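Local coordinates for Mypaa.01249.c (Mycobacterium paratuberculosis, PDB 3RD5), which is probably an oxidoreductase of the short-chain dehydrogenase/reductase family, with no established substrate, at residues A[152-156]-A[157-161]; A[107-110]-A[111-114]; A[167-170]-A[171-174]. One frame throughout, in Å; residues are numbered along the deposited sequence.

Contact 1 (A[152-156]-A[157-161]); sequences LNWRS and RRYSP
The guanidinium of Arg-157 lies flat on one face of the Trp-154 indole, and Tyr-159 turns a ring edge toward the opposite face, so the indole is sandwiched within a single turn of loop. The stack is nearly parallel, with planes 19° apart. Arg-157 CZ stands 3.6 Å from the centroid of the Trp-154 six-membered ring, well over the face, which makes this a cation-pi contact. The two terminal nitrogens of Arg-157 divide the indole between them: Arg-157 NH2 sits 3.4 Å from Trp-154 CE2, one of the two atoms shared by the rings, and Arg-157 NH1 lies 3.4 Å from CH2 of Trp-154. Arg-157 CG falls between its own N and carbonyl carbon (chi1 60°), and from there the chain runs extended to NE, long enough to lay the flat end over the ring. On the other side the edge-to-face pair has planes at 75°, and Tyr-159 CD1 comes to 4.2 Å from Trp-154 CD2. At the rim of the indole, the carbonyl O of Arg-158 lies near the ring plane, 3.3 Å from CZ3 of Trp-154. A water donates to both Trp-154 O (2.7 Å) and Arg-157 O (2.8 Å), bridging the backbone of the turn. Arg-157 NE donates to the carbonyl of Asp-151, while Tyr-159 OH pairs with Val-99 O and Gln-111 NE2. The bond at NE probably limits rotation of the guanidinium off the ring, and the indole face probably stabilises the positive charge by cation-pi attraction.

Contact 2 (A[107-110]-A[111-114]); sequences GFES and QIGT
Glu-109 reaches over the first turn of helix 110-126 and takes two backbone N-H groups with its carboxylate. Ile-112 N gives OE1 of Glu-109 an almost straight bond of 2.9 Å (178°), on the syn side but tilted 34° out of the carboxylate plane, whereas Gln-111 N reaches Glu-109 OE2, also at 2.9 Å, from above that plane. With CG opposite its own backbone N (chi1 180°) and the chain bent at chi2, the side chain curls back onto these donors. Ile-112 CG2 closes in on the same carboxylate, 3.5 Å from Glu-109 OE1. This dense part of the contact also includes Gly-113 N bonded to Glu-109 O at 2.8 Å, and a carbonyl with two donors: Ser-110 O accepts from Thr-114 N at 2.9 Å and from Thr-114 OG1 at 2.8 Å.

Away from this polar knot the packing is looser and purely van der Waals. Phe-108 CB rests 3.8 Å from Gly-113 CA, an approach made easy by the bare glycine. Nothing here opens widely to solvent: the touching residues are all buried, with Asn-153 against Phe-108 and Ala-164 against Glu-109. The arrangement is a glutamate N-cap that takes the N-H groups of the first turn and starts helix 110-126 of the Rossmann-type fold.

Contact 3 (A[167-170]-A[171-174]); sequences QSKL and ANLL
This is an intrahelical contact between successive turns of helix 161-185, buried in one of the helices that flank the sheet of the Rossmann-type fold. Its polar pair is Lys-169 and Asn-172, whose side chains run alongside each other and point the same way. Lys-169 NZ donates to OD1 of Asn-172 at 2.8 Å, with the donor tilted only 16° from the carbonyl plane. The lysine leaves the helix with CG beside its own N (chi1 -63°), then bends at chi2 and chi3. Those bends bring CE of Lys-169 to 3.1 Å from Asn-172 OD1, so the aliphatic end as well as the amine lies against the amide oxygen. The amine has a second acceptor in Val-137 O, and Asn-172 ND2 donates to Asn-115 O, so both polar ends are gripped from outside the turn.

On a different flank of the helix the chemistry is apolar: Leu-170 CG meets Leu-174 CD1 at 4.0 Å, the two side chains crossing at a slant. The backbone beneath is helical, with Ala-171 N bonded to Gln-167 O at 2.9 Å and Leu-174 N to Leu-170 O at 3.0 Å; the bond from Leu-173 N to Lys-169 O is weak and long, at 3.5 Å. The spacing of Tyr-165 and Lys-169 is consistent with Lys-169 being the lysine of the family's YxxxK motif. The helix packs Ala-171 against Ile-112 and His-116 of helix 110-126 and Leu-174 against helix 271-285, while Lys-169 reaches the end of strand 133-137.

How the contacts relate
Contacts 2 and 3 are buried: contact 2 sits at the start of helix 110-126 and contact 3 within helix 161-185. Contact 1 lies farther from the chain centre, in the partly exposed loop leading into helix 161-185. The loop is tied to both: Asn-153 OD1 accepts from Glu-109 N of contact 2 and Leu-152 O from Gln-167 NE2 of contact 3. Between contacts 2 and 3 the joint is van der Waals packing, with Ile-112 CD1 on Ala-171 CB. Chemistry follows place: near the surface a guanidinium stacks on an indole whose opposite face meets a tyrosine edge, at the helix start a carboxylate caps N-H groups, and deeper in a lysine-asparagine bond accompanies leucine packing.

Contact 1 (A[152-156]-A[157-161])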
ATOM      1  N   LEU A 152       8.035 -16.105   9.249  1.00 14.07           N
ATOM      2  CA  LEU A 152       7.165 -15.046   8.712  1.00 13.64           C
ATOM      3  C   LEU A 152       5.930 -15.628   8.025  1.00 13.60           C
ATOM      4  O   LEU A 152       4.847 -15.017   8.066  1.00 13.44           O
ATOM      5  CB  LEU A 152       7.951 -14.183   7.728  1.00 13.61           C
ATOM      6  CG  LEU A 152       7.276 -12.873   7.332  1.00 13.39           C
ATOM      7  CD1 LEU A 152       7.397 -11.781   8.405  1.00 14.87           C
ATOM      8  CD2 LEU A 152       7.889 -12.373   5.967  1.00 15.91           C
ATOM      9  N   ASN A 153       6.094 -16.795   7.391  1.00 14.29           N
ATOM     10  CA  ASN A 153       5.049 -17.411   6.586  1.00 14.30           C
ATOM     11  C   ASN A 153       4.212 -18.459   7.328  1.00 13.97           C
ATOM     12  O   ASN A 153       3.447 -19.193   6.695  1.00 15.03           O
ATOM     13  CB  ASN A 153       5.659 -17.973   5.291  1.00 15.06           C
ATOM     14  CG  ASN A 153       6.068 -16.875   4.336  1.00 14.94           C
ATOM     15  OD1 ASN A 153       5.242 -16.054   3.940  1.00 14.97           O
ATOM     16  ND2 ASN A 153       7.371 -16.784   4.001  1.00 19.23           N
ATOM     17  N   TRP A 154       4.273 -18.461   8.647  1.00 13.97           N
ATOM     18  CA  TRP A 154       3.347 -19.263   9.490  1.00 13.99           C
ATOM     19  C   TRP A 154       3.423 -20.742   9.111  1.00 15.85           C
ATOM     20  O   TRP A 154       2.395 -21.436   9.074  1.00 16.08           O
ATOM     21  CB  TRP A 154       1.908 -18.724   9.356  1.00 13.65           C
ATOM     22  CG  TRP A 154       1.675 -17.307   9.817  1.00 14.02           C
ATOM     23  CD1 TRP A 154       1.927 -16.155   9.115  1.00 13.88           C
ATOM     24  CD2 TRP A 154       1.103 -16.899  11.067  1.00 13.21           C
ATOM     25  NE1 TRP A 154       1.547 -15.068   9.858  1.00 13.58           N
ATOM     26  CE2 TRP A 154       1.055 -15.497  11.059  1.00 12.29           C
ATOM     27  CE3 TRP A 154       0.627 -17.594  12.197  1.00 13.29           C
ATOM     28  CZ2 TRP A 154       0.551 -14.754  12.127  1.00 13.93           C
ATOM     29  CZ3 TRP A 154       0.128 -16.857  13.267  1.00 14.45           C
ATOM     30  CH2 TRP A 154       0.101 -15.450  13.223  1.00 14.71           C
ATOM     31  N   ARG A 155       4.632 -21.234   8.888  1.00 16.62           N
ATOM     32  CA  ARG A 155       4.813 -22.646   8.501  1.00 17.80           C
ATOM     33  C   ARG A 155       4.817 -23.611   9.679  1.00 18.96           C
ATOM     34  O   ARG A 155       4.449 -24.801   9.522  1.00 19.14           O
ATOM     35  CB  ARG A 155       6.138 -22.777   7.741  1.00 18.73           C
ATOM     36  CG  ARG A 155       6.372 -24.160   7.151  1.00 24.09           C
ATOM     37  CD  ARG A 155       5.366 -24.508   6.101  1.00 30.56           C
ATOM     38  NE  ARG A 155       5.494 -25.928   5.768  1.00 37.28           N
ATOM     39  CZ  ARG A 155       4.893 -26.918   6.430  1.00 39.77           C
ATOM     40  NH1 ARG A 155       4.071 -26.669   7.464  1.00 37.41           N
ATOM     41  NH2 ARG A 155       5.108 -28.175   6.037  1.00 42.13           N
ATOM     42  N   SER A 156       5.228 -23.131  10.838  1.00 18.02           N
ATOM     43  CA  SER A 156       5.503 -23.988  12.023  1.00 19.37           C
ATOM     44  C   SER A 156       4.856 -23.466  13.298  1.00 17.93           C
ATOM     45  O   SER A 156       5.296 -23.783  14.411  1.00 19.75           O
ATOM     46  CB  SER A 156       7.026 -24.135  12.207  1.00 21.10           C
ATOM     47  OG  SER A 156       7.611 -24.694  11.031  1.00 25.07           O
ATOM     48  N   ARG A 157       3.793 -22.680  13.140  1.00 17.37           N
ATOM     49  CA  ARG A 157       3.073 -22.091  14.249  1.00 15.94           C
ATOM     50  C   ARG A 157       1.588 -21.963  13.845  1.00 16.01           C
ATOM     51  O   ARG A 157       1.297 -21.600  12.721  1.00 16.95           O
ATOM     52  CB  ARG A 157       3.656 -20.700  14.635  1.00 16.34           C
ATOM     53  CG  ARG A 157       3.623 -19.647  13.550  1.00 15.43           C
ATOM     54  CD  ARG A 157       4.592 -18.501  13.851  1.00 16.63           C
ATOM     55  NE  ARG A 157       4.678 -17.477  12.809  1.00 14.71           N
ATOM     56  CZ  ARG A 157       4.121 -16.259  12.877  1.00 14.55           C
ATOM     57  NH1 ARG A 157       3.395 -15.891  13.924  1.00 16.86           N
ATOM     58  NH2 ARG A 157       4.340 -15.411  11.892  1.00 14.94           N
ATOM     59  N   ARG A 158       0.686 -22.276  14.761  1.00 16.23           N
ATOM     60  CA  ARG A 158      -0.755 -22.250  14.507  1.00 16.52           C
ATOM     61  C   ARG A 158      -1.148 -20.900  13.910  1.00 15.81           C
ATOM     62  O   ARG A 158      -0.753 -19.814  14.412  1.00 16.21           O
ATOM     63  CB  ARG A 158      -1.535 -22.481  15.800  1.00 17.99           C
ATOM     64  CG  ARG A 158      -3.044 -22.242  15.683  1.00 18.26           C
ATOM     65  CD  ARG A 158      -3.710 -22.347  17.087  1.00 21.83           C
ATOM     66  NE  ARG A 158      -3.721 -23.699  17.523  1.00 22.85           N
ATOM     67  CZ  ARG A 158      -3.436 -24.154  18.753  1.00 22.07           C
ATOM     68  NH1 ARG A 158      -2.955 -23.363  19.721  1.00 23.35           N
ATOM     69  NH2 ARG A 158      -3.568 -25.422  18.981  1.00 20.89           N
ATOM     70  N   TYR A 159      -1.963 -20.945  12.862  1.00 15.09           N
ATOM     71  CA  TYR A 159      -2.420 -19.745  12.194  1.00 14.41           C
ATOM     72  C   TYR A 159      -3.508 -19.020  12.977  1.00 14.68           C
ATOM     73  O   TYR A 159      -4.391 -19.637  13.571  1.00 15.66           O
ATOM     74  CB  TYR A 159      -2.980 -20.139  10.840  1.00 14.57           C
ATOM     75  CG  TYR A 159      -3.365 -19.016   9.885  1.00 13.44           C
ATOM     76  CD1 TYR A 159      -2.385 -18.232   9.252  1.00 14.12           C
ATOM     77  CD2 TYR A 159      -4.702 -18.799   9.557  1.00 15.70           C
ATOM     78  CE1 TYR A 159      -2.779 -17.284   8.310  1.00 14.66           C
ATOM     79  CE2 TYR A 159      -5.081 -17.868   8.631  1.00 15.26           C
ATOM     80  CZ  TYR A 159      -4.127 -17.112   8.045  1.00 15.36           C
ATOM     81  OH  TYR A 159      -4.594 -16.194   7.062  1.00 17.89           O
ATOM     82  N   SER A 160      -3.493 -17.682  12.898  1.00 14.88           N
ATOM     83  CA  SER A 160      -4.550 -16.790  13.344  1.00 15.69           C
ATOM     84  C   SER A 160      -4.908 -15.881  12.166  1.00 15.06           C
ATOM     85  O   SER A 160      -4.044 -15.065  11.751  1.00 15.16           O
ATOM     86  CB  SER A 160      -4.056 -15.960  14.507  1.00 16.01           C
ATOM     87  OG  SER A 160      -4.959 -14.842  14.716  1.00 17.36           O
ATOM     88  N   PRO A 161      -6.135 -15.956  11.619  1.00 14.38           N
ATOM     89  CA  PRO A 161      -6.486 -15.055  10.523  1.00 14.14           C
ATOM     90  C   PRO A 161      -6.211 -13.565  10.848  1.00 13.79           C
ATOM     91  O   PRO A 161      -5.667 -12.834  10.014  1.00 13.58           O
ATOM     92  CB  PRO A 161      -7.957 -15.335  10.265  1.00 15.19           C
ATOM     93  CG  PRO A 161      -8.091 -16.794  10.662  1.00 16.14           C
ATOM     94  CD  PRO A 161      -7.199 -16.972  11.842  1.00 15.31           C
TER
HETATM   95  O   HOH W   1      -0.033 -21.448  10.290  1.00 15.54           O

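Contact 2 (A[107-110]-A[111-114])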
ATOM      1  N   GLY A 107       5.008 -19.546  -2.299  1.00 18.05           N
ATOM      2  CA  GLY A 107       5.059 -20.206  -0.995  1.00 17.83           C
ATOM      3  C   GLY A 107       4.913 -19.330   0.203  1.00 17.85           C
ATOM      4  O   GLY A 107       5.220 -19.740   1.337  1.00 18.93           O
ATOM      5  N   PHE A 108       4.419 -18.110  -0.016  1.00 15.65           N
ATOM      6  CA  PHE A 108       4.244 -17.197   1.096  1.00 15.08           C
ATOM      7  C   PHE A 108       2.853 -17.376   1.713  1.00 14.38           C
ATOM      8  O   PHE A 108       1.889 -17.658   1.012  1.00 14.67           O
ATOM      9  CB  PHE A 108       4.368 -15.724   0.666  1.00 14.98           C
ATOM     10  CG  PHE A 108       5.605 -15.384  -0.130  1.00 15.40           C
ATOM     11  CD1 PHE A 108       6.846 -15.962   0.143  1.00 14.79           C
ATOM     12  CD2 PHE A 108       5.540 -14.382  -1.095  1.00 14.81           C
ATOM     13  CE1 PHE A 108       7.947 -15.593  -0.595  1.00 15.24           C
ATOM     14  CE2 PHE A 108       6.687 -13.994  -1.815  1.00 15.60           C
ATOM     15  CZ  PHE A 108       7.866 -14.644  -1.564  1.00 15.95           C
ATOM     16  N   GLU A 109       2.717 -17.165   3.024  1.00 14.33           N
ATOM     17  CA  GLU A 109       1.384 -17.065   3.638  1.00 14.07           C
ATOM     18  C   GLU A 109       0.653 -15.922   2.921  1.00 13.68           C
ATOM     19  O   GLU A 109       1.255 -14.885   2.594  1.00 13.61           O
ATOM     20  CB  GLU A 109       1.493 -16.867   5.151  1.00 13.31           C
ATOM     21  CG  GLU A 109       0.181 -16.740   5.898  1.00 14.34           C
ATOM     22  CD  GLU A 109      -0.429 -15.325   5.854  1.00 13.95           C
ATOM     23  OE1 GLU A 109       0.362 -14.359   5.963  1.00 14.39           O
ATOM     24  OE2 GLU A 109      -1.672 -15.186   5.696  1.00 13.75           O
ATOM     25  N   SER A 110      -0.628 -16.104   2.636  1.00 13.60           N
ATOM     26  CA  SER A 110      -1.254 -15.195   1.662  1.00 13.05           C
ATOM     27  C   SER A 110      -1.363 -13.735   2.092  1.00 12.99           C
ATOM     28  O   SER A 110      -1.258 -12.846   1.249  1.00 13.08           O
ATOM     29  CB  SER A 110      -2.598 -15.739   1.147  1.00 13.39           C
ATOM     30  OG  SER A 110      -3.624 -15.648   2.129  1.00 15.29           O
ATOM     31  N   GLN A 111      -1.559 -13.477   3.374  1.00 12.68           N
ATOM     32  CA  GLN A 111      -1.703 -12.087   3.819  1.00 12.39           C
ATOM     33  C   GLN A 111      -0.349 -11.385   3.776  1.00 12.52           C
ATOM     34  O   GLN A 111      -0.240 -10.288   3.226  1.00 12.60           O
ATOM     35  CB  GLN A 111      -2.399 -11.985   5.174  1.00 11.99           C
ATOM     36  CG  GLN A 111      -3.786 -12.599   5.151  1.00 12.81           C
ATOM     37  CD  GLN A 111      -4.582 -12.305   6.390  1.00 12.62           C
ATOM     38  OE1 GLN A 111      -4.979 -11.148   6.638  1.00 12.35           O
ATOM     39  NE2 GLN A 111      -4.847 -13.343   7.189  1.00 13.80           N
ATOM     40  N   ILE A 112       0.678 -11.942   4.400  1.00 12.61           N
ATOM     41  CA  ILE A 112       2.005 -11.302   4.305  1.00 12.11           C
ATOM     42  C   ILE A 112       2.455 -11.264   2.848  1.00 12.15           C
ATOM     43  O   ILE A 112       3.087 -10.281   2.410  1.00 13.22           O
ATOM     44  CB  ILE A 112       3.034 -11.958   5.248  1.00 12.01           C
ATOM     45  CG1 ILE A 112       4.282 -11.115   5.413  1.00 12.63           C
ATOM     46  CG2 ILE A 112       3.445 -13.361   4.776  1.00 13.56           C
ATOM     47  CD1 ILE A 112       4.087  -9.838   6.247  1.00 13.63           C
ATOM     48  N   GLY A 113       2.136 -12.302   2.087  1.00 13.10           N
ATOM     49  CA  GLY A 113       2.570 -12.386   0.691  1.00 13.70           C
ATOM     50  C   GLY A 113       1.931 -11.329  -0.193  1.00 13.72           C
ATOM     51  O   GLY A 113       2.605 -10.736  -1.057  1.00 14.34           O
ATOM     52  N   THR A 114       0.649 -11.123  -0.043  1.00 13.15           N
ATOM     53  CA  THR A 114      -0.102 -10.157  -0.850  1.00 13.27           C
ATOM     54  C   THR A 114       0.162  -8.735  -0.366  1.00 13.08           C
ATOM     55  O   THR A 114       0.524  -7.838  -1.130  1.00 14.75           O
ATOM     56  CB  THR A 114      -1.621 -10.409  -0.758  1.00 14.01           C
ATOM     57  OG1 THR A 114      -1.917 -11.749  -1.190  1.00 15.29           O
ATOM     58  CG2 THR A 114      -2.420  -9.397  -1.615  1.00 16.32           C
TER

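Contact 3 (A[167-170]-A[171-174])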
ATOM      1  N   GLN A 167       0.240  -8.914  11.328  1.00 11.72           N
ATOM      2  CA  GLN A 167       1.651  -8.979  10.981  1.00 12.26           C
ATOM      3  C   GLN A 167       1.897  -8.219   9.680  1.00 10.74           C
ATOM      4  O   GLN A 167       2.883  -7.486   9.549  1.00 12.14           O
ATOM      5  CB  GLN A 167       2.171 -10.441  10.854  1.00 12.92           C
ATOM      6  CG  GLN A 167       3.674 -10.499  10.626  1.00 13.05           C
ATOM      7  CD  GLN A 167       4.244 -11.899  10.368  1.00 13.52           C
ATOM      8  OE1 GLN A 167       5.223 -12.290  11.033  1.00 14.52           O
ATOM      9  NE2 GLN A 167       3.763 -12.574   9.326  1.00 12.80           N
ATOM     10  N   SER A 168       1.016  -8.431   8.703  1.00 10.76           N
ATOM     11  CA  SER A 168       1.177  -7.789   7.399  1.00 10.90           C
ATOM     12  C   SER A 168       1.033  -6.269   7.449  1.00 10.58           C
ATOM     13  O   SER A 168       1.731  -5.549   6.741  1.00 11.46           O
ATOM     14  CB  SER A 168       0.232  -8.414   6.349  1.00 12.33           C
ATOM     15  OG  SER A 168      -1.100  -7.956   6.438  1.00 12.78           O
ATOM     16  N   LYS A 169       0.121  -5.814   8.294  1.00 11.19           N
ATOM     17  CA  LYS A 169      -0.154  -4.361   8.456  1.00 11.62           C
ATOM     18  C   LYS A 169       0.948  -3.642   9.217  1.00 11.29           C
ATOM     19  O   LYS A 169       1.308  -2.496   8.934  1.00 11.70           O
ATOM     20  CB  LYS A 169      -1.551  -4.133   8.999  1.00 11.96           C
ATOM     21  CG  LYS A 169      -2.655  -4.632   8.075  1.00 11.67           C
ATOM     22  CD  LYS A 169      -2.786  -3.775   6.830  1.00 12.50           C
ATOM     23  CE  LYS A 169      -2.604  -4.515   5.533  1.00 13.11           C
ATOM     24  NZ  LYS A 169      -2.638  -3.539   4.391  1.00 13.60           N
ATOM     25  N   LEU A 170       1.543  -4.324  10.191  1.00 11.47           N
ATOM     26  CA  LEU A 170       2.751  -3.863  10.841  1.00 12.28           C
ATOM     27  C   LEU A 170       3.916  -3.820   9.842  1.00 11.48           C
ATOM     28  O   LEU A 170       4.655  -2.832   9.780  1.00 11.66           O
ATOM     29  CB  LEU A 170       3.056  -4.764  12.048  1.00 12.42           C
ATOM     30  CG  LEU A 170       4.386  -4.459  12.739  1.00 12.05           C
ATOM     31  CD1 LEU A 170       4.516  -3.008  13.283  1.00 14.44           C
ATOM     32  CD2 LEU A 170       4.654  -5.453  13.856  1.00 14.44           C
ATOM     33  N   ALA A 171       4.049  -4.863   9.027  1.00 10.84           N
ATOM     34  CA  ALA A 171       5.061  -4.882   7.976  1.00 11.25           C
ATOM     35  C   ALA A 171       4.953  -3.688   7.033  1.00 11.35           C
ATOM     36  O   ALA A 171       5.952  -3.073   6.667  1.00 11.98           O
ATOM     37  CB  ALA A 171       5.038  -6.202   7.202  1.00 11.61           C
ATOM     38  N   ASN A 172       3.716  -3.279   6.706  1.00 10.79           N
ATOM     39  CA  ASN A 172       3.505  -2.126   5.827  1.00 11.51           C
ATOM     40  C   ASN A 172       4.121  -0.855   6.412  1.00 11.02           C
ATOM     41  O   ASN A 172       4.667  -0.011   5.685  1.00 11.87           O
ATOM     42  CB  ASN A 172       2.012  -1.836   5.619  1.00 11.41           C
ATOM     43  CG  ASN A 172       1.242  -2.859   4.792  1.00 12.31           C
ATOM     44  OD1 ASN A 172       0.036  -3.054   5.056  1.00 12.99           O
ATOM     45  ND2 ASN A 172       1.845  -3.443   3.746  1.00 12.21           N
ATOM     46  N   LEU A 173       4.033  -0.690   7.730  1.00 11.11           N
ATOM     47  CA  LEU A 173       4.609   0.474   8.408  1.00 11.10           C
ATOM     48  C   LEU A 173       6.138   0.404   8.526  1.00 11.78           C
ATOM     49  O   LEU A 173       6.838   1.395   8.289  1.00 12.68           O
ATOM     50  CB  LEU A 173       3.945   0.693   9.790  1.00 12.14           C
ATOM     51  CG  LEU A 173       2.515   1.183   9.670  1.00 12.69           C
ATOM     52  CD1 LEU A 173       1.832   1.198  11.037  1.00 14.69           C
ATOM     53  CD2 LEU A 173       2.473   2.648   9.160  1.00 18.55           C
ATOM     54  N   LEU A 174       6.645  -0.763   8.916  1.00 11.76           N
ATOM     55  CA  LEU A 174       8.094  -0.963   8.998  1.00 11.83           C
ATOM     56  C   LEU A 174       8.732  -0.800   7.622  1.00 12.34           C
ATOM     57  O   LEU A 174       9.862  -0.296   7.499  1.00 13.15           O
ATOM     58  CB  LEU A 174       8.371  -2.333   9.585  1.00 12.32           C
ATOM     59  CG  LEU A 174       8.015  -2.528  11.059  1.00 12.37           C
ATOM     60  CD1 LEU A 174       8.094  -4.020  11.414  1.00 14.60           C
ATOM     61  CD2 LEU A 174       8.921  -1.703  11.994  1.00 14.09           C
TER